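Local coordinates for 2-hydroxyisobutyryl-CoA synthetase (Aquincola tertiaricarbonis, PDB 6HDY), which belongs to the AMP-binding (ANL) superfamily and pairs a large AMP-binding domain with a smaller C-terminal domain, at residues Y60-A65 / R70-A75; P66-K71 / Q335-L340; E86-R91 / Y305-D310; R101-A106 / G111-V116. One frame throughout, in Å; residues are numbered along the deposited sequence.

Interaction 1 (Y60-A65 / R70-A75); sequences YAWEHA and RKWEEA. With SO4 (sulfate ion), chain D.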
# COMPACT_ATOMS: atom_id res chain seq x y z
N TYR A 60 30.12 -8.69 12.92
CA TYR A 60 29.63 -7.84 11.84
C TYR A 60 29.18 -6.48 12.39
O TYR A 60 29.56 -5.47 11.84
CB TYR A 60 28.54 -8.55 11.01
CG TYR A 60 27.87 -7.64 10.00
CD1 TYR A 60 28.45 -7.41 8.75
CD2 TYR A 60 26.67 -6.99 10.29
CE1 TYR A 60 27.84 -6.57 7.81
CE2 TYR A 60 26.08 -6.13 9.37
CZ TYR A 60 26.66 -5.92 8.14
OH TYR A 60 26.08 -5.05 7.26
N ALA A 61 28.42 -6.46 13.51
CA ALA A 61 27.92 -5.22 14.13
C ALA A 61 29.04 -4.39 14.73
O ALA A 61 29.04 -3.17 14.59
CB ALA A 61 26.88 -5.55 15.18
N TRP A 62 30.03 -5.04 15.36
CA TRP A 62 31.21 -4.37 15.93
C TRP A 62 31.99 -3.63 14.85
O TRP A 62 32.53 -2.56 15.10
CB TRP A 62 32.12 -5.42 16.56
CG TRP A 62 33.34 -4.90 17.23
CD1 TRP A 62 34.60 -4.81 16.71
CD2 TRP A 62 33.45 -4.51 18.61
NE1 TRP A 62 35.49 -4.38 17.67
CE2 TRP A 62 34.81 -4.22 18.86
CE3 TRP A 62 32.52 -4.38 19.66
CZ2 TRP A 62 35.27 -3.80 20.12
CZ3 TRP A 62 32.97 -3.96 20.90
CH2 TRP A 62 34.33 -3.67 21.12
N GLU A 63 32.04 -4.22 13.65
CA GLU A 63 32.75 -3.67 12.50
C GLU A 63 32.02 -2.53 11.81
O GLU A 63 32.68 -1.61 11.34
CB GLU A 63 33.02 -4.79 11.48
CG GLU A 63 34.27 -4.59 10.63
CD GLU A 63 35.57 -4.58 11.41
OE1 GLU A 63 35.68 -5.33 12.40
OE2 GLU A 63 36.47 -3.80 11.02
N HIS A 64 30.67 -2.61 11.70
CA HIS A 64 29.90 -1.64 10.90
C HIS A 64 28.96 -0.71 11.66
O HIS A 64 28.50 0.27 11.10
CB HIS A 64 29.11 -2.42 9.84
CG HIS A 64 30.00 -3.11 8.85
ND1 HIS A 64 30.09 -4.48 8.81
CD2 HIS A 64 30.86 -2.59 7.96
CE1 HIS A 64 30.98 -4.75 7.87
NE2 HIS A 64 31.46 -3.65 7.33
N ALA A 65 28.68 -1.00 12.92
CA ALA A 65 27.76 -0.20 13.72
C ALA A 65 28.42 0.47 14.93
O ALA A 65 28.60 -0.18 15.96
CB ALA A 65 26.57 -1.04 14.16
N ARG A 70 29.77 1.33 20.69
CA ARG A 70 29.64 2.21 21.86
C ARG A 70 28.87 1.57 23.01
O ARG A 70 29.31 1.66 24.16
CB ARG A 70 28.95 3.53 21.48
CG ARG A 70 29.90 4.61 20.98
CD ARG A 70 29.17 5.92 20.74
NE ARG A 70 28.10 5.78 19.73
CZ ARG A 70 28.27 5.98 18.43
NH1 ARG A 70 29.45 6.34 17.95
NH2 ARG A 70 27.25 5.83 17.59
N LYS A 71 27.73 0.94 22.70
CA LYS A 71 26.84 0.30 23.67
C LYS A 71 27.52 -0.86 24.36
O LYS A 71 27.45 -0.96 25.59
CB LYS A 71 25.51 -0.15 23.02
CG LYS A 71 24.43 -0.44 24.05
CD LYS A 71 23.22 -1.16 23.46
CE LYS A 71 21.93 -0.85 24.20
NZ LYS A 71 22.11 -0.81 25.69
N TRP A 72 28.17 -1.73 23.57
CA TRP A 72 28.86 -2.91 24.08
C TRP A 72 30.05 -2.56 24.92
O TRP A 72 30.22 -3.17 25.98
CB TRP A 72 29.23 -3.88 22.97
CG TRP A 72 28.02 -4.48 22.30
CD1 TRP A 72 26.73 -4.43 22.73
CD2 TRP A 72 28.01 -5.19 21.06
NE1 TRP A 72 25.91 -5.10 21.86
CE2 TRP A 72 26.67 -5.56 20.81
CE3 TRP A 72 29.00 -5.56 20.14
CZ2 TRP A 72 26.30 -6.30 19.68
CZ3 TRP A 72 28.62 -6.26 19.00
CH2 TRP A 72 27.29 -6.63 18.79
N GLU A 73 30.84 -1.54 24.51
CA GLU A 73 32.01 -1.07 25.27
C GLU A 73 31.58 -0.56 26.66
O GLU A 73 32.25 -0.86 27.65
CB GLU A 73 32.76 0.03 24.50
CG GLU A 73 33.68 -0.48 23.39
CD GLU A 73 34.27 0.59 22.48
OE1 GLU A 73 35.09 0.23 21.60
OE2 GLU A 73 33.90 1.78 22.63
N GLU A 74 30.44 0.16 26.71
CA GLU A 74 29.82 0.71 27.92
C GLU A 74 29.40 -0.41 28.91
O GLU A 74 29.58 -0.24 30.12
CB GLU A 74 28.63 1.62 27.54
CG GLU A 74 27.90 2.31 28.69
CD GLU A 74 28.76 3.12 29.64
OE1 GLU A 74 29.16 4.25 29.28
OE2 GLU A 74 29.02 2.63 30.77
N ALA A 75 28.90 -1.56 28.39
CA ALA A 75 28.49 -2.71 29.20
C ALA A 75 29.62 -3.73 29.45
O ALA A 75 29.39 -4.77 30.08
CB ALA A 75 27.29 -3.40 28.58
S SO4 D . 24.15 6.45 19.55
O1 SO4 D . 24.33 6.08 18.12
O2 SO4 D . 24.04 7.91 19.70
O3 SO4 D . 25.33 5.96 20.30
O4 SO4 D . 22.94 5.84 20.13
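Trp-62 and Trp-72 meet inside a corner between two consecutive helices, where helix 43-64 gives way to helix 66-74 with Ala-65 alone between them. Ala-65 is both the first residue to leave the helical backbone of the former and the N-cap of the latter. The chain therefore bends sharply, the short helical segments running at 112° to one another, and the two indoles fill the angle. CE3 of Trp-62 lies 3.7 Å from CE3 of Trp-72, each carbon near the plane of the other ring, so the benzo rims touch edge to edge rather than stacking. For this, CG of Trp-62 stands anti to its backbone N (chi1 -177°), which carries the large ring across to the second helix, while the indole of Trp-72 already leaves its helix in the direction of the first. A side chain as small as Ala-61 suits the inside of the bend: its CB sits 3.8 Å from CH2 of Trp-72. At the outer side Glu-73 lies crosswise to the Trp-62 indole, its CG 4.0 Å from CH2 of that ring, its carboxylate plane 81° from the ring plane; its aliphatic part packs on the ring while the acid suits the exposed side. Phe-77 adds an edge-to-face partner for Trp-72, and Arg-69 a cation-pi partner for Trp-62. Arg-70, which takes no part in the indole packing, forms a salt bridge with Asp-112 and also holds a sulfate ion, probably from the crystallisation liquor: its NE donates to sulfate O3 at 2.8 Å and its NH2 to sulfate O1 at 3.0 Å.

Interaction 2 (P66-K71 / Q335-L340); sequences PFYRRK and QPMIRL. With SO4 (sulfate ion), chain D.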
# COMPACT_ATOMS: atom_id res chain seq x y z
N PRO A 66 28.70 1.79 14.88
CA PRO A 66 29.26 2.46 16.07
C PRO A 66 28.26 2.48 17.24
O PRO A 66 28.69 2.63 18.37
CB PRO A 66 29.63 3.86 15.57
CG PRO A 66 29.62 3.77 14.08
CD PRO A 66 28.58 2.74 13.75
N PHE A 67 26.95 2.27 16.97
CA PHE A 67 25.91 2.19 17.99
C PHE A 67 26.19 0.99 18.87
O PHE A 67 26.18 1.13 20.09
CB PHE A 67 24.51 2.06 17.34
CG PHE A 67 23.41 1.66 18.30
CD1 PHE A 67 22.84 2.59 19.16
CD2 PHE A 67 22.98 0.34 18.38
CE1 PHE A 67 21.85 2.21 20.08
CE2 PHE A 67 21.99 -0.04 19.30
CZ PHE A 67 21.44 0.91 20.14
N TYR A 68 26.42 -0.20 18.26
CA TYR A 68 26.76 -1.42 18.97
C TYR A 68 28.15 -1.35 19.57
O TYR A 68 28.32 -1.76 20.71
CB TYR A 68 26.59 -2.66 18.09
CG TYR A 68 25.14 -2.99 17.86
CD1 TYR A 68 24.33 -3.44 18.91
CD2 TYR A 68 24.56 -2.86 16.60
CE1 TYR A 68 22.98 -3.71 18.71
CE2 TYR A 68 23.22 -3.15 16.39
CZ TYR A 68 22.43 -3.59 17.44
OH TYR A 68 21.11 -3.87 17.25
N ARG A 69 29.14 -0.81 18.85
CA ARG A 69 30.51 -0.65 19.36
C ARG A 69 30.51 0.18 20.67
O ARG A 69 31.11 -0.26 21.65
CB ARG A 69 31.46 -0.06 18.28
CG ARG A 69 32.88 0.23 18.76
CD ARG A 69 33.88 -0.91 18.57
NE ARG A 69 34.06 -1.24 17.16
CZ ARG A 69 35.05 -0.79 16.39
NH1 ARG A 69 36.01 -0.03 16.90
NH2 ARG A 69 35.10 -1.11 15.10
N ARG A 70 29.77 1.33 20.69
CA ARG A 70 29.64 2.21 21.86
C ARG A 70 28.87 1.57 23.01
O ARG A 70 29.31 1.66 24.16
CB ARG A 70 28.95 3.53 21.48
CG ARG A 70 29.90 4.61 20.98
CD ARG A 70 29.17 5.92 20.74
NE ARG A 70 28.10 5.78 19.73
CZ ARG A 70 28.27 5.98 18.43
NH1 ARG A 70 29.45 6.34 17.95
NH2 ARG A 70 27.25 5.83 17.59
N LYS A 71 27.73 0.94 22.70
CA LYS A 71 26.84 0.30 23.67
C LYS A 71 27.52 -0.86 24.36
O LYS A 71 27.45 -0.96 25.59
CB LYS A 71 25.51 -0.15 23.02
CG LYS A 71 24.43 -0.44 24.05
CD LYS A 71 23.22 -1.16 23.46
CE LYS A 71 21.93 -0.85 24.20
NZ LYS A 71 22.11 -0.81 25.69
N GLN A 335 20.39 -2.42 9.60
CA GLN A 335 19.73 -2.21 10.90
C GLN A 335 19.59 -3.52 11.69
O GLN A 335 18.48 -3.84 12.14
CB GLN A 335 18.40 -1.46 10.76
CG GLN A 335 18.60 -0.01 10.24
CD GLN A 335 17.30 0.77 10.19
OE1 GLN A 335 16.28 0.28 9.69
NE2 GLN A 335 17.30 2.00 10.69
N PRO A 336 20.67 -4.36 11.85
CA PRO A 336 20.48 -5.63 12.58
C PRO A 336 20.18 -5.37 14.05
O PRO A 336 20.80 -4.50 14.67
CB PRO A 336 21.80 -6.38 12.36
CG PRO A 336 22.81 -5.32 12.11
CD PRO A 336 22.08 -4.19 11.43
N MET A 337 19.20 -6.06 14.57
CA MET A 337 18.79 -5.94 15.97
C MET A 337 19.41 -7.05 16.78
O MET A 337 19.22 -8.23 16.46
CB MET A 337 17.25 -6.01 16.10
CG MET A 337 16.48 -4.84 15.53
SD MET A 337 16.83 -3.17 16.14
CE MET A 337 17.12 -3.41 17.72
N ILE A 338 20.22 -6.68 17.78
CA ILE A 338 20.90 -7.65 18.63
C ILE A 338 20.41 -7.48 20.05
O ILE A 338 20.78 -6.53 20.74
CB ILE A 338 22.46 -7.64 18.50
CG1 ILE A 338 22.90 -7.72 17.02
CG2 ILE A 338 23.07 -8.79 19.31
CD1 ILE A 338 24.30 -7.35 16.78
N ARG A 339 19.59 -8.42 20.48
CA ARG A 339 18.97 -8.46 21.80
C ARG A 339 18.06 -7.25 22.00
O ARG A 339 18.19 -6.52 22.97
CB ARG A 339 20.02 -8.67 22.93
CG ARG A 339 20.35 -10.13 23.06
CD ARG A 339 21.37 -10.51 24.11
NE ARG A 339 21.12 -9.96 25.44
CZ ARG A 339 20.36 -10.51 26.37
NH1 ARG A 339 19.68 -11.63 26.12
NH2 ARG A 339 20.25 -9.95 27.56
N LEU A 340 17.12 -7.05 21.07
CA LEU A 340 16.13 -5.98 21.23
C LEU A 340 15.04 -6.45 22.20
O LEU A 340 14.47 -7.54 22.03
CB LEU A 340 15.51 -5.51 19.90
CG LEU A 340 14.31 -4.50 19.94
CD1 LEU A 340 14.76 -3.11 20.41
CD2 LEU A 340 13.63 -4.40 18.57
S SO4 D . 24.15 6.45 19.55
O1 SO4 D . 24.33 6.08 18.12
O2 SO4 D . 24.04 7.91 19.70
O3 SO4 D . 25.33 5.96 20.30
O4 SO4 D . 22.94 5.84 20.13
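With CG beside the backbone N and anti to the carbonyl carbon (chi1 -73°), Tyr-68 sends its phenol from helix 66-74 to the loop 335-340, and Ile-338, with chi1 of -50°, sets CG1 in the matching position and brings CD1 over the ring. That methyl lies 4.2 Å from the Tyr-68 ring centroid, almost on the ring normal, a CH-pi contact. The opposite face is covered by Phe-67, whose CD2 stands 3.8 Å above its centre, so the ring is sandwiched. Its hydroxyl works both ways: OH of Tyr-68 donates to Pro-336 O at 2.7 Å, in the carbonyl plane and on a lone pair, and accepts from Ile-338 N at 3.0 Å. A tyrosine suits the place because one buried oxygen satisfies two peptide groups of a loop lacking regular structure, while the ring supplies apolar surface. Flanking this, the flexible chain of Met-337 bends back until CE is 4.0 Å from the same hydroxyl. The loop then enters strand 340-347 through a G1 beta bulge, Arg-339 and Leu-340 both facing Tyr-327. Ile-338 rests on helix 43-64 and on Phe-88 of helix 85-91, and Met-337 touches Leu-100 of helix 97-106.

Interaction 3 (E86-R91 / Y305-D310); sequences EDFEAR and YTEVCD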
# COMPACT_ATOMS: atom_id res chain seq x y z
N GLU A 86 24.67 -18.63 27.27
CA GLU A 86 24.65 -18.08 28.62
C GLU A 86 25.47 -16.78 28.68
O GLU A 86 25.12 -15.87 29.42
CB GLU A 86 25.08 -19.11 29.70
CG GLU A 86 25.45 -20.52 29.23
CD GLU A 86 24.40 -21.39 28.56
OE1 GLU A 86 23.25 -21.45 29.06
OE2 GLU A 86 24.74 -22.06 27.56
N ASP A 87 26.55 -16.68 27.87
CA ASP A 87 27.38 -15.47 27.78
C ASP A 87 26.58 -14.36 27.11
O ASP A 87 26.64 -13.21 27.53
CB ASP A 87 28.64 -15.73 26.94
CG ASP A 87 29.80 -16.42 27.63
OD1 ASP A 87 29.91 -16.31 28.87
OD2 ASP A 87 30.62 -17.01 26.93
N PHE A 88 25.81 -14.72 26.07
CA PHE A 88 24.94 -13.84 25.31
C PHE A 88 23.91 -13.13 26.20
O PHE A 88 23.82 -11.91 26.16
CB PHE A 88 24.24 -14.65 24.20
CG PHE A 88 23.63 -13.84 23.08
CD1 PHE A 88 24.43 -13.12 22.20
CD2 PHE A 88 22.25 -13.84 22.88
CE1 PHE A 88 23.85 -12.35 21.18
CE2 PHE A 88 21.68 -13.12 21.82
CZ PHE A 88 22.49 -12.36 20.99
N GLU A 89 23.16 -13.90 27.03
CA GLU A 89 22.11 -13.32 27.88
C GLU A 89 22.63 -12.45 29.02
O GLU A 89 21.98 -11.46 29.38
CB GLU A 89 21.17 -14.40 28.43
CG GLU A 89 21.82 -15.42 29.34
CD GLU A 89 21.02 -16.66 29.65
OE1 GLU A 89 19.78 -16.64 29.48
OE2 GLU A 89 21.63 -17.66 30.08
N ALA A 90 23.79 -12.82 29.57
CA ALA A 90 24.39 -12.15 30.71
C ALA A 90 25.29 -10.96 30.37
O ALA A 90 25.25 -9.96 31.08
CB ALA A 90 25.16 -13.16 31.56
N ARG A 91 26.09 -11.08 29.29
CA ARG A 91 27.07 -10.05 28.92
C ARG A 91 26.55 -9.00 27.95
O ARG A 91 26.95 -7.84 28.05
CB ARG A 91 28.36 -10.68 28.36
CG ARG A 91 29.03 -11.69 29.27
CD ARG A 91 30.19 -12.37 28.56
NE ARG A 91 30.88 -13.32 29.44
CZ ARG A 91 31.86 -13.00 30.28
NH1 ARG A 91 32.42 -13.93 31.04
NH2 ARG A 91 32.29 -11.74 30.36
N TYR A 305 16.81 -15.36 16.72
CA TYR A 305 16.98 -16.00 18.01
C TYR A 305 16.12 -15.32 19.08
O TYR A 305 16.39 -14.19 19.49
CB TYR A 305 18.48 -16.04 18.39
CG TYR A 305 18.78 -16.68 19.73
CD1 TYR A 305 18.31 -17.96 20.04
CD2 TYR A 305 19.54 -16.02 20.68
CE1 TYR A 305 18.57 -18.55 21.27
CE2 TYR A 305 19.83 -16.61 21.91
CZ TYR A 305 19.35 -17.88 22.20
OH TYR A 305 19.64 -18.45 23.41
N THR A 306 15.04 -16.00 19.50
CA THR A 306 14.12 -15.50 20.52
C THR A 306 14.56 -16.02 21.91
O THR A 306 14.83 -17.22 22.09
CB THR A 306 12.65 -15.90 20.21
OG1 THR A 306 12.24 -15.38 18.95
CG2 THR A 306 11.66 -15.43 21.30
N GLU A 307 14.59 -15.10 22.89
CA GLU A 307 14.89 -15.39 24.29
C GLU A 307 13.73 -14.86 25.14
O GLU A 307 13.39 -13.69 25.03
CB GLU A 307 16.16 -14.66 24.73
CG GLU A 307 17.42 -15.00 23.97
CD GLU A 307 18.54 -14.06 24.33
OE1 GLU A 307 18.59 -12.95 23.75
OE2 GLU A 307 19.31 -14.38 25.26
N VAL A 308 13.14 -15.71 25.98
CA VAL A 308 12.07 -15.22 26.85
C VAL A 308 12.73 -14.99 28.21
O VAL A 308 13.22 -15.92 28.86
CB VAL A 308 10.80 -16.10 26.82
CG1 VAL A 308 9.79 -15.69 27.88
CG2 VAL A 308 10.18 -16.06 25.43
N CYS A 309 12.85 -13.71 28.56
CA CYS A 309 13.65 -13.27 29.68
C CYS A 309 12.89 -12.68 30.86
O CYS A 309 11.79 -12.14 30.72
CB CYS A 309 14.72 -12.30 29.18
SG CYS A 309 15.78 -12.97 27.86
N ASP A 310 13.55 -12.73 32.02
CA ASP A 310 13.05 -12.10 33.22
C ASP A 310 13.41 -10.60 33.04
O ASP A 310 14.60 -10.28 32.91
CB ASP A 310 13.76 -12.71 34.44
CG ASP A 310 13.24 -12.29 35.79
OD1 ASP A 310 12.63 -11.21 35.89
OD2 ASP A 310 13.51 -13.02 36.78
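OE2 of Glu-307 forms a salt bridge with Arg-339 NH1, and two carbons of helix 85-91 merely pack against the same oxygen: CB of Glu-89 at 3.7 Å and CD2 of Phe-88 at 3.8 Å. The extended chain of Glu-307 carries the carboxylate from the strand to the helix, where OE1 lies 3.6 Å from CE2 of Phe-88, obliquely to the ring. A carboxylate buried against a phenyl group is probably tolerable here because Arg-339 offsets its charge. Glu-89 OE1 is 4.8 Å from Glu-307 OE2, but has its own salt bridge to Arg-316, so the likely repulsion between the acids is probably offset by the arginines. The apolar half of the contact is Phe-88 with Tyr-305. CG of Phe-88 anti to its backbone N (chi1 -163°) directs the ring at the sheet, and CE2 reaches the edge of the Tyr-305 ring, 3.8 Å from its CD2; the ring planes are inclined at 51°. Tyr-305 and Glu-307, two apart on the strand, face the helix together, as beta alternation requires. The helix crosses the strand at -55° with axes 11.3 Å apart, a helix layered on the face of an antiparallel beta sheet.

Interaction 4 (R101-A106 / G111-V116); sequences RESQAA and GDYVCV. With SO4 (sulfate ion), chain D.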
# COMPACT_ATOMS: atom_id res chain seq x y z
N ARG A 101 15.79 5.47 18.85
CA ARG A 101 15.32 6.84 18.64
C ARG A 101 16.49 7.81 18.81
O ARG A 101 16.73 8.64 17.93
CB ARG A 101 14.17 7.18 19.60
CG ARG A 101 12.84 6.53 19.24
CD ARG A 101 11.75 6.80 20.28
NE ARG A 101 10.83 5.66 20.40
CZ ARG A 101 10.39 5.16 21.55
NH1 ARG A 101 10.76 5.70 22.70
NH2 ARG A 101 9.56 4.12 21.55
N GLU A 102 17.24 7.67 19.92
CA GLU A 102 18.40 8.53 20.24
C GLU A 102 19.49 8.42 19.17
O GLU A 102 20.01 9.45 18.73
CB GLU A 102 18.94 8.22 21.63
CG GLU A 102 18.02 8.70 22.75
CD GLU A 102 18.25 8.12 24.14
OE1 GLU A 102 19.23 7.37 24.33
OE2 GLU A 102 17.43 8.43 25.03
N SER A 103 19.77 7.19 18.71
CA SER A 103 20.76 6.90 17.66
C SER A 103 20.35 7.56 16.33
O SER A 103 21.20 8.10 15.62
CB SER A 103 20.92 5.39 17.48
OG SER A 103 21.93 5.12 16.53
N GLN A 104 19.05 7.49 15.99
CA GLN A 104 18.48 8.12 14.79
C GLN A 104 18.52 9.66 14.88
O GLN A 104 18.91 10.30 13.90
CB GLN A 104 17.07 7.60 14.52
CG GLN A 104 17.11 6.16 14.02
CD GLN A 104 15.91 5.75 13.22
OE1 GLN A 104 14.96 6.51 13.03
NE2 GLN A 104 15.96 4.54 12.73
N ALA A 105 18.21 10.24 16.07
CA ALA A 105 18.33 11.70 16.26
C ALA A 105 19.78 12.19 16.10
O ALA A 105 20.02 13.21 15.44
CB ALA A 105 17.79 12.11 17.62
N ALA A 106 20.76 11.44 16.67
CA ALA A 106 22.17 11.83 16.57
C ALA A 106 22.78 11.46 15.23
O ALA A 106 23.66 12.18 14.75
CB ALA A 106 22.97 11.22 17.70
N GLY A 111 20.19 6.03 11.94
CA GLY A 111 20.93 5.71 13.15
C GLY A 111 22.30 5.12 12.91
O GLY A 111 22.68 4.80 11.77
N ASP A 112 23.05 4.95 14.00
CA ASP A 112 24.39 4.41 13.89
C ASP A 112 24.44 2.88 13.94
O ASP A 112 25.52 2.30 14.10
CB ASP A 112 25.34 5.07 14.89
CG ASP A 112 26.43 5.82 14.16
OD1 ASP A 112 26.39 5.87 12.90
OD2 ASP A 112 27.34 6.34 14.84
N TYR A 113 23.29 2.25 13.72
CA TYR A 113 23.16 0.80 13.65
C TYR A 113 22.73 0.34 12.25
O TYR A 113 22.42 -0.84 12.08
CB TYR A 113 22.22 0.28 14.76
CG TYR A 113 20.84 0.90 14.72
CD1 TYR A 113 20.61 2.16 15.27
CD2 TYR A 113 19.78 0.25 14.10
CE1 TYR A 113 19.36 2.76 15.19
CE2 TYR A 113 18.51 0.83 14.04
CZ TYR A 113 18.32 2.11 14.56
OH TYR A 113 17.09 2.71 14.54
N VAL A 114 22.73 1.25 11.25
CA VAL A 114 22.32 0.93 9.87
C VAL A 114 23.22 -0.17 9.22
O VAL A 114 22.69 -1.06 8.56
CB VAL A 114 22.15 2.18 8.99
CG1 VAL A 114 23.49 2.90 8.73
CG2 VAL A 114 21.45 1.84 7.68
N CYS A 115 24.56 -0.08 9.41
CA CYS A 115 25.63 -1.00 9.01
C CYS A 115 25.96 -0.94 7.54
O CYS A 115 27.13 -0.87 7.19
CB CYS A 115 25.36 -2.43 9.46
SG CYS A 115 25.36 -2.67 11.25
N VAL A 116 24.93 -1.08 6.68
CA VAL A 116 25.13 -1.09 5.24
C VAL A 116 25.40 0.32 4.73
O VAL A 116 24.96 1.28 5.37
CB VAL A 116 23.92 -1.74 4.49
CG1 VAL A 116 23.78 -3.23 4.82
CG2 VAL A 116 22.62 -0.99 4.71
S SO4 D . 24.15 6.45 19.55
O1 SO4 D . 24.33 6.08 18.12
O2 SO4 D . 24.04 7.91 19.70
O3 SO4 D . 25.33 5.96 20.30
O4 SO4 D . 22.94 5.84 20.13
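The loop that follows helix 97-106 folds back against the helix's last turn, and Ser-103 ties it down through the backbone of Asp-112. OG of Ser-103 accepts a nearly straight hydrogen bond from Asp-112 N (2.8 Å, 164°) and donates to sulfate O1 at 3.0 Å, so a small hydroxyl bridges the loop and the bound ion. The backbones come close as well: CA of Gly-111 makes a CA-H...O contact with Ser-103 O at 3.4 Å. Glycine suits this spot, with its positive phi and with CE1 of Tyr-113 packed close by. Tyr-113 has CG between its own backbone N and carbonyl carbon, which folds the phenol back onto the helix. Ser-103 OG then lies at the edge of that ring, 3.5 Å from CD1, and Phe-67 of helix 66-74 meets the ring edge-to-face. Gln-104 reaches the far end of the phenol with an extended chain, the amide and ring planes nearly parallel (12° apart). Its NE2 is also bonded to Ala-136 O, while the bond it gives Tyr-113 OH is weak, 2.8 Å long but bent to 128°.

All four contacts belong to the large AMP-binding domain and tie its N-terminal helices together and to its antiparallel sheet. Interactions 1 and 2 have centres about 6 Å apart and share helix 66-74; interaction 4 is about 9 Å from interaction 2, centre to centre, and the sulfate ion is touched by all three. The centre of interaction 3 stands about 17 Å from that of interaction 1 and about 23 Å from that of interaction 4. In sequence, interaction 1 closes first; interactions 3 and 4 both fall within the long span joined by interaction 2. The 335-340 loop is the hub: Ile-338 packs on Ala-61 and Trp-72, Gln-335 N bonds to Val-114 O, and Arg-339 reaches interaction 3, so a loop more than 200 residues further on joins successive N-terminal helices.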